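Local coordinates for protein ferredoxin--NADP reductase, apicoplast (Plasmodium falciparum, PDB 3JQQ) that transfers electrons between ferredoxin and NADP(H) through a bound FAD in the apicoplast, and may serve the last step of isoprenoid precursor synthesis there, at residues B[38-43]-B[151-156]; B[44-49]-B[112-117]; B[272-277]-B[309-314]. The protein carries 1 engineered substitution. All blocks are in the same frame, centred on the assembly; numbering follows the deposited sequence.

Contact 1: B[38-43]-B[151-156]; sequences LEINHN and IYLTGA
Ile40 reaches across from strand 38-41 and sets its two branches on two residues of strand 151-156. Its CD1 methyl lies 4.1 Å from CG2 of Ile151 and just as far from the CD1 methyl of that residue, so the end of one isoleucine rests against both branches of the other, the two side chains crossing at about a right angle. The second branch goes to Leu153: Ile40 CG2 meets Leu153 CD2 at 4.1 Å, tip to tip. The fork follows from chi1 of -67°, which puts CG2 of Ile40 anti to the backbone N and CG1 anti to the carbonyl carbon. Leu38 adds a lighter touch, CD1 to Ile151 CD1 at 4.3 Å. All four residues are buried, and only methyl groups meet. Toward the far end of 38-43 the character changes: the strand stops at Asn41, whose OD1 accepts from Asn43 N at 2.9 Å in an Asx turn, and the chain swings away to an exposed Asn43. Within the FAD-binding domain the two strands run at 81° to each other, their axes 9.4 Å apart, as expected across the interior of its antiparallel barrel. Cys18 of strand 16-25 touches both Ile40 and Leu153, strand 53-56 brings Ile56 to Ile151 and Cys54 to Leu153, and strand 114-123 lays Ile118 on Leu38.

Contact 2: B[44-49]-B[112-117]; sequences GLFKYL and ENLSVA. With FAD (flavin-adenine dinucleotide), chain I.
Leu114 is where strand 114-117 meets the loop 44-49, and its side chain is best taken atom by atom. CB, the first atom out from the backbone, lies 4.0 Å from Tyr48 OH and 4.2 Å from Tyr48 CE1, beside the hydroxyl end of that side chain. CG sits between the backbone N and the carbonyl carbon (chi1 68°), and from there the CD2 methyl comes to Phe46 CD2 at 3.9 Å. The other methyl, CD1, turns to Ile40 of strand 35-41, 3.9 Å from its CB. Both aromatic rings take the leucine obliquely, while CD1 of Tyr48 lies in plane at the edge of the Phe46 ring. The loop leads from strand 35-41 to strand 53-56 of the FAD-binding barrel, and Phe46 and Tyr48 fold inward from it to pack on the leucine. Cys54 of strand 53-56 touches Phe46. The phenol oxygen of Tyr48 is hydrogen-bonded to Ser107 OG and, at 3.0 Å, to a water in the plane of its ring. Nearer the surface, a second water donates to Glu112 O at 2.7 Å and accepts a weak bond from Gly44 N, so that a water links Gly44 to Glu112. At the other end of 112-117 the strand reaches the flavin: FAD N3 donates to Ala117 O at 2.8 Å, an N-H...O angle of 160°.

Contact 3: B[272-277]-B[309-314]; sequences NLFNNY and KRVHVE. With FAD (flavin-adenine dinucleotide), chain I.
The guanidinium of Arg310 lies flat on the ring of Phe274, with the two planes only 14° apart and their centres 3.9 Å from each other. The side chains come from opposite directions, Phe274 from helix 272-276 and Arg310 from just before strand 311-314. With CG of Phe274 anti to the backbone N, chi1 179°, the ring reaches out to the arginine; a bend at chi3 brings the guanidinium nearly parallel to it. Arg310 NH1 sits over the middle of the ring, Arg310 NH2 comes to 3.3 Å from Phe274 CE2, and Arg310 CZ to 3.5 Å from Phe274 CZ, a cation-pi stack. The edge of the same group is used too: Arg310 NH1 donates to Phe274 O, close to the guanidinium plane, at 2.8 Å, with an N-H...O angle of 162°. One residue thus supplies both the ring under the charge and the carbonyl at its edge, and the two together fix the guanidinium's rotation. That carbonyl lies in the last turn of the helix, whose end would probably welcome a positive charge. Val311 CG2 adds an apolar contact, 4.3 Å from Phe274 CE1. Leu281 of strand 280-285 touches both Phe274 and Val311, so the helix end packs on strands 280-285 and 311-315 of the parallel sheet, in the alpha/beta nucleotide-binding domain of a ferredoxin-NADP reductase, whose last strand carries Glu314 to the C7M methyl of the flavin.

Contacts 1 and 2 belong to the FAD-binding barrel and are buried; their centres are 6 Å apart, and strands 35-41 and 114-123, neighbours in one sheet, join them, with Leu38 N close to Val116 O and Glu39 OE2 hydrogen-bonded to Asn113 ND2. Contact 1 is purely aliphatic, whereas contact 2 adds aromatic rings and waters toward the surface. Contact 3 lies about 32 Å and 27 Å from their centres, in the nucleotide-binding domain, is only partly buried, and relies on a charged stack and a hydrogen bond. Contacts 2 and 3 nevertheless converge on the same FAD, through Ala117 and Glu314; the Leu38 side chain of contact 1 stays about 9 Å from the FAD.

Contact 1: B[38-43]-B[151-156]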
loop_
_atom_site.group_PDB
_atom_site.type_symbol
_atom_site.label_atom_id
_atom_site.label_comp_id
_atom_site.label_asym_id
_atom_site.label_seq_id
_atom_site.Cartn_x
_atom_site.Cartn_y
_atom_site.Cartn_z
ATOM N N LEU B 38 7.998 14.896 12.253
ATOM C CA LEU B 38 7.978 14.959 13.710
ATOM C C LEU B 38 9.392 14.994 14.272
ATOM O O LEU B 38 10.200 14.116 13.977
ATOM C CB LEU B 38 7.240 13.750 14.298
ATOM C CG LEU B 38 5.773 13.500 13.939
ATOM C CD1 LEU B 38 5.272 12.226 14.601
ATOM C CD2 LEU B 38 4.905 14.686 14.345
ATOM N N GLU B 39 9.696 16.005 15.079
ATOM C CA GLU B 39 10.920 15.971 15.868
ATOM C C GLU B 39 10.578 15.375 17.227
ATOM O O GLU B 39 9.657 15.834 17.902
ATOM C CB GLU B 39 11.556 17.361 16.010
ATOM C CG GLU B 39 13.041 17.300 16.384
ATOM C CD GLU B 39 13.718 18.660 16.432
ATOM O OE1 GLU B 39 13.335 19.554 15.646
ATOM O OE2 GLU B 39 14.645 18.828 17.255
ATOM N N ILE B 40 11.311 14.335 17.613
ATOM C CA ILE B 40 10.989 13.576 18.817
ATOM C C ILE B 40 12.157 13.498 19.798
ATOM O O ILE B 40 13.257 13.085 19.442
ATOM C CB ILE B 40 10.513 12.158 18.465
ATOM C CG1 ILE B 40 9.161 12.214 17.745
ATOM C CG2 ILE B 40 10.414 11.302 19.725
ATOM C CD1 ILE B 40 8.642 10.865 17.307
ATOM N N ASN B 41 11.900 13.914 21.043
ATOM C CA ASN B 41 12.893 13.836 22.110
ATOM C C ASN B 41 12.752 12.520 22.863
ATOM O O ASN B 41 11.726 12.254 23.492
ATOM C CB ASN B 41 12.754 15.024 23.066
ATOM C CG ASN B 41 13.890 15.107 24.078
ATOM O OD1 ASN B 41 14.204 14.136 24.774
ATOM N ND2 ASN B 41 14.517 16.279 24.178
ATOM N N HIS B 42 13.788 11.703 22.785
ATOM C CA HIS B 42 13.775 10.381 23.390
ATOM C C HIS B 42 14.823 10.317 24.508
ATOM O O HIS B 42 15.120 9.243 25.033
ATOM C CB HIS B 42 14.069 9.328 22.323
ATOM C CG HIS B 42 15.340 9.578 21.571
ATOM N ND1 HIS B 42 16.566 9.101 22.001
ATOM C CD2 HIS B 42 15.586 10.266 20.423
ATOM C CE1 HIS B 42 17.508 9.478 21.146
ATOM N NE2 HIS B 42 16.943 10.187 20.185
ATOM N N ASN B 43 15.370 11.483 24.851
ATOM C CA ASN B 43 16.378 11.622 25.907
ATOM C C ASN B 43 17.629 10.770 25.705
ATOM O O ASN B 43 18.209 10.263 26.668
ATOM C CB ASN B 43 15.769 11.373 27.291
ATOM C CG ASN B 43 15.178 12.628 27.900
ATOM O OD1 ASN B 43 15.356 13.725 27.372
ATOM N ND2 ASN B 43 14.476 12.475 29.016
ATOM N N ILE B 151 4.467 10.408 23.019
ATOM C CA ILE B 151 4.404 9.439 21.929
ATOM C C ILE B 151 5.290 8.245 22.280
ATOM O O ILE B 151 6.407 8.417 22.778
ATOM C CB ILE B 151 4.809 10.057 20.571
ATOM C CG1 ILE B 151 4.539 9.073 19.429
ATOM C CG2 ILE B 151 6.267 10.487 20.585
ATOM C CD1 ILE B 151 4.828 9.636 18.047
ATOM N N TYR B 152 4.786 7.038 22.042
ATOM C CA TYR B 152 5.474 5.826 22.487
ATOM C C TYR B 152 6.098 5.031 21.337
ATOM O O TYR B 152 5.402 4.576 20.425
ATOM C CB TYR B 152 4.532 4.950 23.317
ATOM C CG TYR B 152 4.080 5.596 24.610
ATOM C CD1 TYR B 152 3.081 6.564 24.617
ATOM C CD2 TYR B 152 4.651 5.239 25.826
ATOM C CE1 TYR B 152 2.665 7.158 25.797
ATOM C CE2 TYR B 152 4.242 5.828 27.012
ATOM C CZ TYR B 152 3.249 6.786 26.990
ATOM O OH TYR B 152 2.838 7.372 28.166
ATOM N N LEU B 153 7.420 4.877 21.404
ATOM C CA LEU B 153 8.209 4.231 20.354
ATOM C C LEU B 153 8.628 2.804 20.710
ATOM O O LEU B 153 8.864 2.484 21.878
ATOM C CB LEU B 153 9.483 5.038 20.061
ATOM C CG LEU B 153 9.474 6.335 19.237
ATOM C CD1 LEU B 153 8.631 6.198 17.980
ATOM C CD2 LEU B 153 9.008 7.516 20.068
ATOM N N THR B 154 8.726 1.962 19.684
ATOM C CA THR B 154 9.365 0.654 19.787
ATOM C C THR B 154 10.518 0.628 18.786
ATOM O O THR B 154 10.555 1.451 17.869
ATOM C CB THR B 154 8.395 -0.484 19.436
ATOM O OG1 THR B 154 8.098 -0.442 18.033
ATOM C CG2 THR B 154 7.107 -0.366 20.237
ATOM N N GLY B 155 11.452 -0.306 18.948
ATOM C CA GLY B 155 12.556 -0.441 17.992
ATOM C C GLY B 155 13.933 -0.513 18.629
ATOM O O GLY B 155 14.052 -0.648 19.846
ATOM N N ALA B 156 14.981 -0.415 17.804
ATOM C CA ALA B 156 14.845 -0.212 16.364
ATOM C C ALA B 156 14.436 -1.486 15.631
ATOM O O ALA B 156 14.441 -2.569 16.206
ATOM C CB ALA B 156 16.147 0.331 15.786
#

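Contact 2: B[44-49]-B[112-117]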
loop_
_atom_site.group_PDB
_atom_site.type_symbol
_atom_site.label_atom_id
_atom_site.label_comp_id
_atom_site.label_asym_id
_atom_site.label_seq_id
_atom_site.Cartn_x
_atom_site.Cartn_y
_atom_site.Cartn_z
ATOM N N GLY B 44 18.042 10.634 24.448
ATOM C CA GLY B 44 19.207 9.831 24.095
ATOM C C GLY B 44 19.007 8.339 24.293
ATOM O O GLY B 44 19.905 7.546 24.015
ATOM N N LEU B 45 17.821 7.956 24.763
ATOM C CA LEU B 45 17.526 6.565 25.117
ATOM C C LEU B 45 17.211 5.635 23.942
ATOM O O LEU B 45 17.426 4.426 24.035
ATOM C CB LEU B 45 16.377 6.512 26.126
ATOM C CG LEU B 45 16.720 6.349 27.608
ATOM C CD1 LEU B 45 18.079 6.958 27.951
ATOM C CD2 LEU B 45 15.616 6.946 28.464
ATOM N N PHE B 46 16.680 6.183 22.854
ATOM C CA PHE B 46 16.350 5.358 21.694
ATOM C C PHE B 46 17.584 5.148 20.823
ATOM O O PHE B 46 18.169 6.103 20.301
ATOM C CB PHE B 46 15.216 5.978 20.876
ATOM C CG PHE B 46 14.541 5.007 19.954
ATOM C CD1 PHE B 46 13.528 4.185 20.421
ATOM C CD2 PHE B 46 14.922 4.914 18.620
ATOM C CE1 PHE B 46 12.903 3.288 19.583
ATOM C CE2 PHE B 46 14.298 4.015 17.772
ATOM C CZ PHE B 46 13.288 3.202 18.253
ATOM N N LYS B 47 17.979 3.889 20.669
ATOM C CA LYS B 47 19.197 3.558 19.940
ATOM C C LYS B 47 18.867 3.002 18.567
ATOM O O LYS B 47 17.997 2.135 18.424
ATOM C CB LYS B 47 20.020 2.540 20.734
ATOM C CG LYS B 47 20.477 3.036 22.094
ATOM C CD LYS B 47 21.695 3.938 21.969
ATOM C CE LYS B 47 22.174 4.405 23.335
ATOM N NZ LYS B 47 23.484 5.110 23.243
ATOM N N TYR B 48 19.565 3.504 17.557
ATOM C CA TYR B 48 19.315 3.089 16.195
ATOM C C TYR B 48 20.508 3.422 15.322
ATOM O O TYR B 48 21.333 4.269 15.667
ATOM C CB TYR B 48 18.066 3.792 15.642
ATOM C CG TYR B 48 18.215 5.295 15.514
ATOM C CD1 TYR B 48 17.917 6.135 16.578
ATOM C CD2 TYR B 48 18.652 5.873 14.328
ATOM C CE1 TYR B 48 18.054 7.508 16.470
ATOM C CE2 TYR B 48 18.788 7.248 14.209
ATOM C CZ TYR B 48 18.490 8.059 15.285
ATOM O OH TYR B 48 18.620 9.426 15.173
ATOM N N LEU B 49 20.592 2.736 14.191
ATOM C CA LEU B 49 21.534 3.091 13.150
ATOM C C LEU B 49 20.753 3.753 12.029
ATOM O O LEU B 49 19.550 3.506 11.865
ATOM C CB LEU B 49 22.239 1.848 12.612
ATOM C CG LEU B 49 23.177 1.096 13.559
ATOM C CD1 LEU B 49 23.808 -0.083 12.844
ATOM C CD2 LEU B 49 24.247 2.028 14.106
ATOM N N GLU B 112 20.527 14.996 18.736
ATOM C CA GLU B 112 19.879 14.806 20.025
ATOM C C GLU B 112 18.517 14.148 19.824
ATOM O O GLU B 112 18.242 13.087 20.375
ATOM C CB GLU B 112 19.743 16.145 20.759
ATOM C CG GLU B 112 19.404 16.023 22.237
ATOM C CD GLU B 112 19.679 17.302 23.010
ATOM O OE1 GLU B 112 19.018 17.526 24.046
ATOM O OE2 GLU B 112 20.559 18.085 22.583
ATOM N N ASN B 113 17.676 14.786 19.015
ATOM C CA ASN B 113 16.345 14.267 18.696
ATOM C C ASN B 113 16.328 13.413 17.434
ATOM O O ASN B 113 17.267 13.463 16.635
ATOM C CB ASN B 113 15.358 15.425 18.528
ATOM C CG ASN B 113 15.226 16.262 19.783
ATOM O OD1 ASN B 113 15.075 15.733 20.883
ATOM N ND2 ASN B 113 15.273 17.579 19.623
ATOM N N LEU B 114 15.266 12.629 17.258
ATOM C CA LEU B 114 15.102 11.826 16.044
ATOM C C LEU B 114 13.967 12.348 15.157
ATOM O O LEU B 114 13.044 13.011 15.634
ATOM C CB LEU B 114 14.906 10.341 16.381
ATOM C CG LEU B 114 13.618 9.895 17.084
ATOM C CD1 LEU B 114 12.471 9.777 16.094
ATOM C CD2 LEU B 114 13.837 8.574 17.804
ATOM N N SER B 115 14.053 12.046 13.862
ATOM C CA SER B 115 13.087 12.525 12.874
ATOM C C SER B 115 12.248 11.388 12.308
ATOM O O SER B 115 12.677 10.237 12.277
ATOM C CB SER B 115 13.801 13.214 11.708
ATOM O OG SER B 115 14.769 14.139 12.162
ATOM N N VAL B 116 11.058 11.736 11.837
ATOM C CA VAL B 116 10.158 10.803 11.187
ATOM C C VAL B 116 9.205 11.606 10.309
ATOM O O VAL B 116 8.771 12.692 10.697
ATOM C CB VAL B 116 9.358 9.988 12.222
ATOM C CG1 VAL B 116 7.908 9.842 11.786
ATOM C CG2 VAL B 116 10.012 8.625 12.451
ATOM N N ALA B 117 8.907 11.094 9.119
ATOM C CA ALA B 117 7.959 11.751 8.223
ATOM C C ALA B 117 6.767 10.843 7.967
ATOM O O ALA B 117 6.917 9.735 7.447
ATOM C CB ALA B 117 8.629 12.138 6.919
HETATM P PA FAD I . -4.345 2.023 8.662
HETATM O O1A FAD I . -3.461 0.892 9.131
HETATM O O2A FAD I . -5.400 2.345 9.693
HETATM O O5B FAD I . -4.999 1.664 7.231
HETATM C C5B FAD I . -4.184 1.473 6.095
HETATM C C4B FAD I . -4.779 2.179 4.879
HETATM O O4B FAD I . -6.122 1.778 4.673
HETATM C C3B FAD I . -4.794 3.685 5.067
HETATM O O3B FAD I . -4.526 4.290 3.824
HETATM C C2B FAD I . -6.221 3.988 5.475
HETATM O O2B FAD I . -6.630 5.247 4.992
HETATM C C1B FAD I . -7.019 2.865 4.835
HETATM N N9A FAD I . -8.159 2.442 5.670
HETATM C C8A FAD I . -8.127 2.059 6.985
HETATM N N7A FAD I . -9.387 1.738 7.368
HETATM C C5A FAD I . -10.216 1.906 6.314
HETATM C C6A FAD I . -11.585 1.723 6.160
HETATM N N6A FAD I . -12.340 1.388 7.204
HETATM N N1A FAD I . -12.166 1.984 4.937
HETATM C C2A FAD I . -11.390 2.420 3.883
HETATM N N3A FAD I . -10.033 2.601 4.047
HETATM C C4A FAD I . -9.455 2.347 5.244
HETATM N N1 FAD I . 4.720 5.427 6.468
HETATM C C2 FAD I . 5.050 6.762 6.533
HETATM O O2 FAD I . 4.159 7.607 6.445
HETATM N N3 FAD I . 6.368 7.145 6.695
HETATM C C4 FAD I . 7.361 6.193 6.789
HETATM O O4 FAD I . 8.533 6.535 6.930
HETATM C C4X FAD I . 7.029 4.846 6.721
HETATM N N5 FAD I . 8.019 3.890 6.816
HETATM C C5X FAD I . 7.675 2.557 6.747
HETATM C C6 FAD I . 8.675 1.595 6.841
HETATM C C7 FAD I . 8.348 0.249 6.777
HETATM C C7M FAD I . 9.431 -0.789 6.879
HETATM C C8 FAD I . 7.015 -0.129 6.618
HETATM C C8M FAD I . 6.636 -1.583 6.541
HETATM C C9 FAD I . 6.019 0.835 6.522
HETATM C C9A FAD I . 6.340 2.181 6.585
HETATM N N10 FAD I . 5.339 3.135 6.498
HETATM C C10 FAD I . 5.699 4.467 6.560
HETATM C "C1'" FAD I . 3.872 2.754 6.503
HETATM C "C2'" FAD I . 3.213 3.009 7.866
HETATM O "O2'" FAD I . 3.750 2.113 8.808
HETATM C "C3'" FAD I . 1.689 2.821 7.922
HETATM O "O3'" FAD I . 1.298 1.671 7.204
HETATM C "C4'" FAD I . 0.895 4.032 7.436
HETATM O "O4'" FAD I . 1.131 5.112 8.312
HETATM C "C5'" FAD I . -0.600 3.730 7.443
HETATM O "O5'" FAD I . -0.963 3.433 8.771
HETATM P P FAD I . -2.381 3.887 9.383
HETATM O O1P FAD I . -2.581 3.226 10.727
HETATM O O2P FAD I . -2.487 5.391 9.496
HETATM O O3P FAD I . -3.457 3.323 8.329
HETATM O O HOH W 1 16.448 12.707 22.407
HETATM O O HOH W 2 18.079 10.735 17.804
#

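Contact 3: B[272-277]-B[309-314]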
loop_
_atom_site.group_PDB
_atom_site.type_symbol
_atom_site.label_atom_id
_atom_site.label_comp_id
_atom_site.label_asym_id
_atom_site.label_seq_id
_atom_site.Cartn_x
_atom_site.Cartn_y
_atom_site.Cartn_z
ATOM N N ASN B 272 26.243 1.109 -15.760
ATOM C CA ASN B 272 27.615 1.587 -15.617
ATOM C C ASN B 272 27.919 2.099 -14.211
ATOM O O ASN B 272 29.012 1.881 -13.688
ATOM C CB ASN B 272 27.933 2.663 -16.662
ATOM C CG ASN B 272 28.255 2.076 -18.028
ATOM O OD1 ASN B 272 28.495 2.808 -18.989
ATOM N ND2 ASN B 272 28.263 0.750 -18.118
ATOM N N LEU B 273 26.951 2.777 -13.601
ATOM C CA LEU B 273 27.106 3.250 -12.222
ATOM C C LEU B 273 27.230 2.083 -11.251
ATOM O O LEU B 273 28.136 2.053 -10.417
ATOM C CB LEU B 273 25.937 4.150 -11.814
ATOM C CG LEU B 273 26.039 5.638 -12.157
ATOM C CD1 LEU B 273 24.727 6.340 -11.858
ATOM C CD2 LEU B 273 27.192 6.282 -11.403
ATOM N N PHE B 274 26.322 1.119 -11.361
ATOM C CA PHE B 274 26.335 -0.028 -10.460
ATOM C C PHE B 274 27.572 -0.904 -10.646
ATOM O O PHE B 274 28.135 -1.401 -9.671
ATOM C CB PHE B 274 25.067 -0.870 -10.618
ATOM C CG PHE B 274 25.039 -2.087 -9.735
ATOM C CD1 PHE B 274 24.714 -1.976 -8.392
ATOM C CD2 PHE B 274 25.348 -3.337 -10.243
ATOM C CE1 PHE B 274 24.692 -3.090 -7.576
ATOM C CE2 PHE B 274 25.328 -4.455 -9.430
ATOM C CZ PHE B 274 25.001 -4.332 -8.096
ATOM N N ASN B 275 27.996 -1.090 -11.894
ATOM C CA ASN B 275 29.110 -1.991 -12.189
ATOM C C ASN B 275 30.498 -1.336 -12.174
ATOM O O ASN B 275 31.443 -1.892 -11.617
ATOM C CB ASN B 275 28.875 -2.724 -13.514
ATOM C CG ASN B 275 27.884 -3.868 -13.381
ATOM O OD1 ASN B 275 27.791 -4.503 -12.329
ATOM N ND2 ASN B 275 27.141 -4.136 -14.448
ATOM N N ASN B 276 30.611 -0.159 -12.789
ATOM C CA ASN B 276 31.907 0.527 -12.875
ATOM C C ASN B 276 32.301 1.300 -11.614
ATOM O O ASN B 276 33.479 1.590 -11.402
ATOM C CB ASN B 276 31.944 1.455 -14.094
ATOM C CG ASN B 276 32.156 0.702 -15.393
ATOM O OD1 ASN B 276 32.869 -0.302 -15.431
ATOM N ND2 ASN B 276 31.535 1.185 -16.469
ATOM N N TYR B 277 31.316 1.628 -10.774
ATOM C CA TYR B 277 31.581 2.385 -9.551
ATOM C C TYR B 277 31.265 1.590 -8.285
ATOM O O TYR B 277 31.261 2.138 -7.184
ATOM C CB TYR B 277 30.815 3.712 -9.556
ATOM C CG TYR B 277 31.351 4.721 -10.549
ATOM C CD1 TYR B 277 30.864 4.774 -11.854
ATOM C CD2 TYR B 277 32.346 5.619 -10.188
ATOM C CE1 TYR B 277 31.352 5.693 -12.766
ATOM C CE2 TYR B 277 32.842 6.544 -11.097
ATOM C CZ TYR B 277 32.341 6.576 -12.382
ATOM O OH TYR B 277 32.829 7.485 -13.286
ATOM N N LYS B 309 24.705 -8.894 -2.554
ATOM C CA LYS B 309 25.102 -8.341 -1.263
ATOM C C LYS B 309 25.001 -6.825 -1.329
ATOM O O LYS B 309 24.876 -6.149 -0.307
ATOM C CB LYS B 309 26.542 -8.736 -0.913
ATOM C CG LYS B 309 27.611 -7.845 -1.554
ATOM C CD LYS B 309 29.003 -8.094 -0.973
ATOM C CE LYS B 309 29.140 -7.525 0.434
ATOM N NZ LYS B 309 30.497 -7.770 1.005
ATOM N N ARG B 310 25.049 -6.306 -2.551
ATOM C CA ARG B 310 25.101 -4.870 -2.788
ATOM C C ARG B 310 23.719 -4.247 -2.966
ATOM O O ARG B 310 23.579 -3.026 -2.976
ATOM C CB ARG B 310 25.964 -4.571 -4.017
ATOM C CG ARG B 310 27.435 -4.927 -3.851
ATOM C CD ARG B 310 28.292 -4.187 -4.868
ATOM N NE ARG B 310 28.329 -4.862 -6.164
ATOM C CZ ARG B 310 28.414 -4.230 -7.330
ATOM N NH1 ARG B 310 28.448 -2.902 -7.368
ATOM N NH2 ARG B 310 28.452 -4.925 -8.460
ATOM N N VAL B 311 22.702 -5.090 -3.109
ATOM C CA VAL B 311 21.342 -4.613 -3.334
ATOM C C VAL B 311 20.506 -4.675 -2.056
ATOM O O VAL B 311 20.518 -5.676 -1.341
ATOM C CB VAL B 311 20.642 -5.412 -4.453
ATOM C CG1 VAL B 311 19.185 -4.994 -4.574
ATOM C CG2 VAL B 311 21.370 -5.218 -5.774
ATOM N N HIS B 312 19.786 -3.591 -1.776
ATOM C CA HIS B 312 18.951 -3.498 -0.583
ATOM C C HIS B 312 17.549 -3.040 -0.954
ATOM O O HIS B 312 17.382 -2.095 -1.725
ATOM C CB HIS B 312 19.548 -2.508 0.416
ATOM C CG HIS B 312 20.958 -2.816 0.808
ATOM N ND1 HIS B 312 21.277 -3.477 1.975
ATOM C CD2 HIS B 312 22.135 -2.541 0.197
ATOM C CE1 HIS B 312 22.590 -3.602 2.062
ATOM N NE2 HIS B 312 23.133 -3.042 0.996
ATOM N N VAL B 313 16.541 -3.703 -0.398
ATOM C CA VAL B 313 15.159 -3.361 -0.703
ATOM C C VAL B 313 14.290 -3.329 0.552
ATOM O O VAL B 313 14.329 -4.247 1.370
ATOM C CB VAL B 313 14.547 -4.342 -1.727
ATOM C CG1 VAL B 313 14.514 -5.749 -1.157
ATOM C CG2 VAL B 313 13.148 -3.892 -2.130
ATOM N N GLU B 314 13.516 -2.259 0.697
ATOM C CA GLU B 314 12.535 -2.154 1.768
ATOM C C GLU B 314 11.253 -1.572 1.178
ATOM O O GLU B 314 11.180 -0.377 0.885
ATOM C CB GLU B 314 13.059 -1.265 2.898
ATOM C CG GLU B 314 12.535 -1.639 4.282
ATOM C CD GLU B 314 12.855 -0.589 5.332
ATOM O OE1 GLU B 314 12.676 0.607 5.044
ATOM O OE2 GLU B 314 13.281 -0.965 6.445
HETATM P PA FAD I . -4.345 2.023 8.662
HETATM O O1A FAD I . -3.461 0.892 9.131
HETATM O O2A FAD I . -5.400 2.345 9.693
HETATM O O5B FAD I . -4.999 1.664 7.231
HETATM C C5B FAD I . -4.184 1.473 6.095
HETATM C C4B FAD I . -4.779 2.179 4.879
HETATM O O4B FAD I . -6.122 1.778 4.673
HETATM C C3B FAD I . -4.794 3.685 5.067
HETATM O O3B FAD I . -4.526 4.290 3.824
HETATM C C2B FAD I . -6.221 3.988 5.475
HETATM O O2B FAD I . -6.630 5.247 4.992
HETATM C C1B FAD I . -7.019 2.865 4.835
HETATM N N9A FAD I . -8.159 2.442 5.670
HETATM C C8A FAD I . -8.127 2.059 6.985
HETATM N N7A FAD I . -9.387 1.738 7.368
HETATM C C5A FAD I . -10.216 1.906 6.314
HETATM C C6A FAD I . -11.585 1.723 6.160
HETATM N N6A FAD I . -12.340 1.388 7.204
HETATM N N1A FAD I . -12.166 1.984 4.937
HETATM C C2A FAD I . -11.390 2.420 3.883
HETATM N N3A FAD I . -10.033 2.601 4.047
HETATM C C4A FAD I . -9.455 2.347 5.244
HETATM N N1 FAD I . 4.720 5.427 6.468
HETATM C C2 FAD I . 5.050 6.762 6.533
HETATM O O2 FAD I . 4.159 7.607 6.445
HETATM N N3 FAD I . 6.368 7.145 6.695
HETATM C C4 FAD I . 7.361 6.193 6.789
HETATM O O4 FAD I . 8.533 6.535 6.930
HETATM C C4X FAD I . 7.029 4.846 6.721
HETATM N N5 FAD I . 8.019 3.890 6.816
HETATM C C5X FAD I . 7.675 2.557 6.747
HETATM C C6 FAD I . 8.675 1.595 6.841
HETATM C C7 FAD I . 8.348 0.249 6.777
HETATM C C7M FAD I . 9.431 -0.789 6.879
HETATM C C8 FAD I . 7.015 -0.129 6.618
HETATM C C8M FAD I . 6.636 -1.583 6.541
HETATM C C9 FAD I . 6.019 0.835 6.522
HETATM C C9A FAD I . 6.340 2.181 6.585
HETATM N N10 FAD I . 5.339 3.135 6.498
HETATM C C10 FAD I . 5.699 4.467 6.560
HETATM C "C1'" FAD I . 3.872 2.754 6.503
HETATM C "C2'" FAD I . 3.213 3.009 7.866
HETATM O "O2'" FAD I . 3.750 2.113 8.808
HETATM C "C3'" FAD I . 1.689 2.821 7.922
HETATM O "O3'" FAD I . 1.298 1.671 7.204
HETATM C "C4'" FAD I . 0.895 4.032 7.436
HETATM O "O4'" FAD I . 1.131 5.112 8.312
HETATM C "C5'" FAD I . -0.600 3.730 7.443
HETATM O "O5'" FAD I . -0.963 3.433 8.771
HETATM P P FAD I . -2.381 3.887 9.383
HETATM O O1P FAD I . -2.581 3.226 10.727
HETATM O O2P FAD I . -2.487 5.391 9.496
HETATM O O3P FAD I . -3.457 3.323 8.329
#